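Local coordinates for protein similar to yteR (Bacilus subtilis) (Clostridium acetobutylicum, PDB 4WU0) that probably hydrolyses unsaturated rhamnogalacturonan fragments derived from pectin, as a family 105 glycoside hydrolase related to YteR, at residues K68-H76 against N115-Y123. Residues are numbered along the deposited sequence; the frame is centred on the assembly and turned at random.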
ATOM      1  N   LYS A  68      -4.360 -15.168 -12.626  1.00 23.91           N
ATOM      2  CA  LYS A  68      -5.545 -15.968 -12.960  1.00 23.59           C
ATOM      3  C   LYS A  68      -6.727 -15.324 -12.267  1.00 26.16           C
ATOM      4  O   LYS A  68      -6.805 -15.267 -11.041  1.00 27.48           O
ATOM      5  CB  LYS A  68      -5.399 -17.439 -12.569  1.00 28.38           C
ATOM      6  CG  LYS A  68      -6.549 -18.324 -13.073  1.00 29.68           C
ATOM      7  CD  LYS A  68      -6.247 -19.815 -12.859  1.00 43.63           C
ATOM      8  CE  LYS A  68      -7.500 -20.674 -12.963  1.00 47.43           C
ATOM      9  NZ  LYS A  68      -7.202 -22.121 -12.737  1.00 53.49           N
ATOM     10  N   LEU A  69      -7.609 -14.783 -13.085  1.00 20.89           N
ATOM     11  CA  LEU A  69      -8.764 -14.051 -12.615  1.00 21.63           C
ATOM     12  C   LEU A  69      -9.592 -14.865 -11.629  1.00 22.02           C
ATOM     13  O   LEU A  69     -10.039 -14.340 -10.603  1.00 21.33           O
ATOM     14  CB  LEU A  69      -9.605 -13.653 -13.821  1.00 25.16           C
ATOM     15  CG  LEU A  69     -10.865 -12.847 -13.536  1.00 25.15           C
ATOM     16  CD1 LEU A  69     -11.143 -11.912 -14.697  1.00 26.87           C
ATOM     17  CD2 LEU A  69     -12.028 -13.779 -13.317  1.00 26.40           C
ATOM     18  N   GLU A  70      -9.805 -16.142 -11.950  1.00 21.73           N
ATOM     19  CA  GLU A  70     -10.669 -16.997 -11.160  1.00 22.88           C
ATOM     20  C   GLU A  70     -10.151 -17.320  -9.752  1.00 22.66           C
ATOM     21  O   GLU A  70     -10.880 -17.901  -8.954  1.00 23.74           O
ATOM     22  CB  GLU A  70     -10.968 -18.296 -11.927  1.00 26.57           C
ATOM     23  CG  GLU A  70     -11.862 -18.090 -13.144  1.00 37.18           C
ATOM     24  CD  GLU A  70     -11.133 -17.508 -14.354  1.00 41.82           C
ATOM     25  OE1 GLU A  70      -9.878 -17.444 -14.355  1.00 33.53           O
ATOM     26  OE2 GLU A  70     -11.831 -17.117 -15.317  1.00 51.06           O
ATOM     27  N   GLU A  71      -8.925 -16.938  -9.429  1.00 22.77           N
ATOM     28  CA  GLU A  71      -8.463 -17.061  -8.052  1.00 21.38           C
ATOM     29  C   GLU A  71      -9.095 -16.006  -7.157  1.00 20.51           C
ATOM     30  O   GLU A  71      -9.103 -16.157  -5.938  1.00 22.42           O
ATOM     31  CB  GLU A  71      -6.935 -16.960  -7.987  1.00 26.83           C
ATOM     32  CG  GLU A  71      -6.298 -18.244  -8.504  1.00 38.17           C
ATOM     33  CD  GLU A  71      -4.793 -18.175  -8.628  1.00 41.15           C
ATOM     34  OE1 GLU A  71      -4.203 -17.106  -8.324  1.00 36.44           O
ATOM     35  OE2 GLU A  71      -4.209 -19.209  -9.040  1.00 38.35           O
ATOM     36  N   TYR A  72      -9.593 -14.935  -7.772  1.00 19.69           N
ATOM     37  CA  TYR A  72     -10.198 -13.805  -7.063  1.00 18.97           C
ATOM     38  C   TYR A  72      -9.309 -13.387  -5.874  1.00 18.19           C
ATOM     39  O   TYR A  72      -9.728 -13.373  -4.726  1.00 18.54           O
ATOM     40  CB  TYR A  72     -11.657 -14.120  -6.676  1.00 20.13           C
ATOM     41  CG  TYR A  72     -12.556 -14.093  -7.899  1.00 20.71           C
ATOM     42  CD1 TYR A  72     -12.792 -12.903  -8.562  1.00 19.94           C
ATOM     43  CD2 TYR A  72     -13.109 -15.251  -8.425  1.00 22.19           C
ATOM     44  CE1 TYR A  72     -13.571 -12.848  -9.682  1.00 20.62           C
ATOM     45  CE2 TYR A  72     -13.898 -15.211  -9.559  1.00 22.87           C
ATOM     46  CZ  TYR A  72     -14.119 -14.002 -10.182  1.00 22.07           C
ATOM     47  OH  TYR A  72     -14.900 -13.955 -11.311  1.00 22.94           O
ATOM     48  N   ASN A  73      -8.075 -13.042  -6.207  1.00 17.27           N
ATOM     49  CA  ASN A  73      -7.071 -12.589  -5.249  1.00 17.95           C
ATOM     50  C   ASN A  73      -6.983 -11.075  -5.383  1.00 17.55           C
ATOM     51  O   ASN A  73      -6.598 -10.580  -6.435  1.00 15.22           O
ATOM     52  CB  ASN A  73      -5.722 -13.249  -5.579  1.00 16.61           C
ATOM     53  CG  ASN A  73      -4.604 -12.841  -4.636  1.00 19.45           C
ATOM     54  OD1 ASN A  73      -4.679 -11.817  -3.948  1.00 19.14           O
ATOM     55  ND2 ASN A  73      -3.525 -13.633  -4.629  1.00 20.52           N
ATOM     56  N   ILE A  74      -7.379 -10.319  -4.358  1.00 13.04           N
ATOM     57  CA  ILE A  74      -7.411  -8.871  -4.505  1.00 13.35           C
ATOM     58  C   ILE A  74      -6.013  -8.282  -4.767  1.00 13.81           C
ATOM     59  O   ILE A  74      -5.902  -7.237  -5.427  1.00 13.78           O
ATOM     60  CB  ILE A  74      -8.096  -8.176  -3.291  1.00 16.00           C
ATOM     61  CG1 ILE A  74      -8.677  -6.820  -3.677  1.00 17.67           C
ATOM     62  CG2 ILE A  74      -7.147  -8.032  -2.112  1.00 16.39           C
ATOM     63  CD1 ILE A  74      -9.937  -6.915  -4.475  1.00 20.96           C
ATOM     64  N   ASP A  75      -4.977  -8.951  -4.282  1.00 13.92           N
ATOM     65  CA  ASP A  75      -3.586  -8.503  -4.480  1.00 13.00           C
ATOM     66  C   ASP A  75      -3.264  -8.375  -5.946  1.00 14.05           C
ATOM     67  O   ASP A  75      -2.444  -7.531  -6.331  1.00 15.15           O
ATOM     68  CB  ASP A  75      -2.544  -9.452  -3.882  1.00 15.09           C
ATOM     69  CG  ASP A  75      -2.520  -9.453  -2.382  1.00 18.74           C
ATOM     70  OD1 ASP A  75      -3.039  -8.518  -1.751  1.00 18.73           O
ATOM     71  OD2 ASP A  75      -1.971 -10.413  -1.817  1.00 17.63           O
ATOM     72  N   HIS A  76      -3.879  -9.227  -6.765  1.00 14.55           N
ATOM     73  CA  HIS A  76      -3.586  -9.270  -8.197  1.00 13.99           C
ATOM     74  C   HIS A  76      -4.062  -8.051  -8.977  1.00 14.16           C
ATOM     75  O   HIS A  76      -3.707  -7.909 -10.145  1.00 15.31           O
ATOM     76  CB  HIS A  76      -4.207 -10.515  -8.821  1.00 15.55           C
ATOM     77  CG  HIS A  76      -3.448 -11.759  -8.531  1.00 17.08           C
ATOM     78  ND1 HIS A  76      -2.324 -11.769  -7.737  1.00 21.82           N
ATOM     79  CD2 HIS A  76      -3.628 -13.034  -8.942  1.00 21.25           C
ATOM     80  CE1 HIS A  76      -1.847 -13.000  -7.669  1.00 26.89           C
ATOM     81  NE2 HIS A  76      -2.619 -13.783  -8.392  1.00 29.46           N
ATOM     82  N   ASN A 115     -20.934  -5.583   1.102  1.00 20.40           N
ATOM     83  CA  ASN A 115     -20.429  -5.269  -0.237  1.00 20.21           C
ATOM     84  C   ASN A 115     -18.973  -4.861  -0.329  1.00 19.01           C
ATOM     85  O   ASN A 115     -18.565  -4.178  -1.278  1.00 22.72           O
ATOM     86  CB  ASN A 115     -21.340  -4.244  -0.942  1.00 22.34           C
ATOM     87  CG  ASN A 115     -22.475  -4.917  -1.675  1.00 42.45           C
ATOM     88  OD1 ASN A 115     -22.247  -5.840  -2.457  1.00 37.98           O
ATOM     89  ND2 ASN A 115     -23.713  -4.498  -1.389  1.00 43.31           N
ATOM     90  N   VAL A 116     -18.159  -5.332   0.614  1.00 17.68           N
ATOM     91  CA  VAL A 116     -16.716  -5.131   0.547  1.00 17.71           C
ATOM     92  C   VAL A 116     -16.072  -6.365  -0.078  1.00 16.01           C
ATOM     93  O   VAL A 116     -16.443  -7.493   0.239  1.00 16.47           O
ATOM     94  CB  VAL A 116     -16.124  -4.885   1.948  1.00 18.01           C
ATOM     95  CG1 VAL A 116     -14.650  -4.628   1.878  1.00 15.93           C
ATOM     96  CG2 VAL A 116     -16.869  -3.733   2.641  1.00 19.80           C
ATOM     97  N   PHE A 117     -15.127  -6.167  -0.984  1.00 15.27           N
ATOM     98  CA  PHE A 117     -14.402  -7.298  -1.568  1.00 14.85           C
ATOM     99  C   PHE A 117     -13.783  -8.195  -0.473  1.00 15.00           C
ATOM    100  O   PHE A 117     -13.072  -7.711   0.425  1.00 16.51           O
ATOM    101  CB  PHE A 117     -13.242  -6.799  -2.434  1.00 13.99           C
ATOM    102  CG  PHE A 117     -13.646  -5.954  -3.626  1.00 15.02           C
ATOM    103  CD1 PHE A 117     -14.663  -6.351  -4.485  1.00 16.73           C
ATOM    104  CD2 PHE A 117     -12.954  -4.790  -3.912  1.00 18.14           C
ATOM    105  CE1 PHE A 117     -15.001  -5.571  -5.594  1.00 19.02           C
ATOM    106  CE2 PHE A 117     -13.270  -4.016  -5.011  1.00 22.75           C
ATOM    107  CZ  PHE A 117     -14.296  -4.406  -5.854  1.00 17.88           C
ATOM    108  N   TRP A 118     -14.003  -9.492  -0.579  1.00 14.77           N
ATOM    109  CA  TRP A 118     -13.188 -10.451   0.146  1.00 14.62           C
ATOM    110  C   TRP A 118     -11.714 -10.261  -0.242  1.00 16.03           C
ATOM    111  O   TRP A 118     -11.383  -9.994  -1.392  1.00 15.28           O
ATOM    112  CB  TRP A 118     -13.534 -11.882  -0.244  1.00 15.37           C
ATOM    113  CG  TRP A 118     -14.869 -12.385   0.167  1.00 17.12           C
ATOM    114  CD1 TRP A 118     -15.838 -11.717   0.869  1.00 17.35           C
ATOM    115  CD2 TRP A 118     -15.383 -13.696  -0.077  1.00 17.59           C
ATOM    116  NE1 TRP A 118     -16.925 -12.538   1.070  1.00 18.54           N
ATOM    117  CE2 TRP A 118     -16.680 -13.753   0.480  1.00 18.54           C
ATOM    118  CE3 TRP A 118     -14.880 -14.824  -0.738  1.00 19.54           C
ATOM    119  CZ2 TRP A 118     -17.461 -14.900   0.430  1.00 19.61           C
ATOM    120  CZ3 TRP A 118     -15.663 -15.964  -0.802  1.00 22.27           C
ATOM    121  CH2 TRP A 118     -16.945 -15.992  -0.226  1.00 22.35           C
ATOM    122  N   HIS A 119     -10.830 -10.432   0.721  1.00 15.95           N
ATOM    123  CA  HIS A 119      -9.410 -10.303   0.442  1.00 14.03           C
ATOM    124  C   HIS A 119      -8.955 -11.291  -0.669  1.00 14.76           C
ATOM    125  O   HIS A 119      -8.243 -10.902  -1.621  1.00 14.46           O
ATOM    126  CB  HIS A 119      -8.606 -10.511   1.711  1.00 13.21           C
ATOM    127  CG  HIS A 119      -7.188 -10.104   1.541  1.00 14.78           C
ATOM    128  ND1 HIS A 119      -6.846  -8.809   1.211  1.00 15.37           N
ATOM    129  CD2 HIS A 119      -6.036 -10.812   1.571  1.00 17.97           C
ATOM    130  CE1 HIS A 119      -5.537  -8.737   1.054  1.00 12.43           C
ATOM    131  NE2 HIS A 119      -5.025  -9.936   1.270  1.00 15.76           N
ATOM    132  N   LYS A 120      -9.359 -12.556  -0.560  1.00 14.87           N
ATOM    133  CA  LYS A 120      -9.125 -13.535  -1.611  1.00 14.88           C
ATOM    134  C   LYS A 120     -10.234 -14.577  -1.540  1.00 15.71           C
ATOM    135  O   LYS A 120     -10.878 -14.740  -0.498  1.00 16.79           O
ATOM    136  CB  LYS A 120      -7.798 -14.296  -1.457  1.00 14.99           C
ATOM    137  CG  LYS A 120      -6.548 -13.435  -1.329  1.00 14.38           C
ATOM    138  CD  LYS A 120      -5.280 -14.294  -1.298  1.00 15.99           C
ATOM    139  CE  LYS A 120      -4.045 -13.435  -1.077  1.00 15.25           C
ATOM    140  NZ  LYS A 120      -2.826 -14.270  -1.072  1.00 19.29           N
ATOM    141  N   ASN A 121     -10.432 -15.317  -2.618  1.00 18.10           N
ATOM    142  CA  ASN A 121     -11.378 -16.437  -2.577  1.00 17.32           C
ATOM    143  C   ASN A 121     -11.039 -17.421  -1.446  1.00 18.95           C
ATOM    144  O   ASN A 121     -11.954 -17.996  -0.825  1.00 19.98           O
ATOM    145  CB  ASN A 121     -11.406 -17.172  -3.928  1.00 18.08           C
ATOM    146  CG  ASN A 121     -12.814 -17.433  -4.444  1.00 31.82           C
ATOM    147  OD1 ASN A 121     -13.803 -16.872  -3.963  1.00 24.69           O
ATOM    148  ND2 ASN A 121     -12.903 -18.281  -5.456  1.00 33.24           N
ATOM    149  N   ILE A 122      -9.745 -17.596  -1.150  1.00 18.65           N
ATOM    150  CA  ILE A 122      -9.336 -18.536  -0.096  1.00 19.34           C
ATOM    151  C   ILE A 122      -9.511 -17.956   1.306  1.00 18.44           C
ATOM    152  O   ILE A 122      -9.309 -18.665   2.305  1.00 20.36           O
ATOM    153  CB  ILE A 122      -7.863 -19.018  -0.230  1.00 19.65           C
ATOM    154  CG1 ILE A 122      -6.905 -17.831  -0.201  1.00 18.94           C
ATOM    155  CG2 ILE A 122      -7.684 -19.891  -1.473  1.00 21.06           C
ATOM    156  CD1 ILE A 122      -5.460 -18.252  -0.065  1.00 24.00           C
ATOM    157  N   TYR A 123      -9.910 -16.686   1.370  1.00 17.56           N
ATOM    158  CA  TYR A 123     -10.190 -16.005   2.637  1.00 16.67           C
ATOM    159  C   TYR A 123     -11.627 -15.490   2.676  1.00 17.01           C
ATOM    160  O   TYR A 123     -11.896 -14.283   2.748  1.00 17.36           O
ATOM    161  CB  TYR A 123      -9.197 -14.864   2.860  1.00 16.34           C
ATOM    162  CG  TYR A 123      -7.756 -15.314   2.965  1.00 15.22           C
ATOM    163  CD1 TYR A 123      -7.391 -16.347   3.824  1.00 19.71           C
ATOM    164  CD2 TYR A 123      -6.774 -14.727   2.197  1.00 17.19           C
ATOM    165  CE1 TYR A 123      -6.069 -16.776   3.916  1.00 20.88           C
ATOM    166  CE2 TYR A 123      -5.442 -15.155   2.274  1.00 20.55           C
ATOM    167  CZ  TYR A 123      -5.105 -16.173   3.136  1.00 21.47           C
ATOM    168  OH  TYR A 123      -3.792 -16.583   3.209  1.00 22.91           O
TER
HETATM  169  O   HOH W   1     -10.770 -19.557  -6.644  1.00 30.22           O
HETATM  170  O   HOH W   2      -7.938 -17.165  -3.764  1.00 20.05           O
HETATM  171  O   HOH W   3      -1.273 -12.700  -2.981  1.00 19.46           O
HETATM  172  O   HOH W   4      -2.441 -10.940   0.694  1.00 23.93           O
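I74 meets H119 twice, through backbone and side chain, an example of two irregular loops joined by minimal strand pairing. I74 N donates to H119 O at 2.9 Å, a fairly straight bond (159° at the hydrogen). I74 CG2 lies 3.4 Å from H119 ND1, the two side chains crossing at about a right angle. I74 CG1 stands anti to its own backbone N (chi1 -155°), a setting that carries I74 CD1 to 3.7 Å from F117 CD2. N121 N donates in turn to Y72 O, and K120 CA adds a CH···O contact of 3.2 Å to that same oxygen. The two amide bonds flank N73 and K120, a single antiparallel bridge in which these residues form the non-hydrogen-bonded pair. It ties the loop between helices 44-54 and 80-90 to the one following helix 93-108, both connections of the (alpha/alpha)6 barrel known for the GH88/GH105 families. Beside the bridge, the extended K120 chain runs alongside N73, its CE 3.4 Å from N73 OD1, an oxygen that also accepts from D75 N in an Asx turn. One water joins N73 ND2, D75 OD2 and K120 NZ; a second links D75 OD2 to H119 NE2, lying in the plane of the imidazole, whose ring also stacks with W128. At the other end, N121 CB sits 3.2 Å from E71 O and touches Y72 CB, while water spans E70 O and N121 ND2.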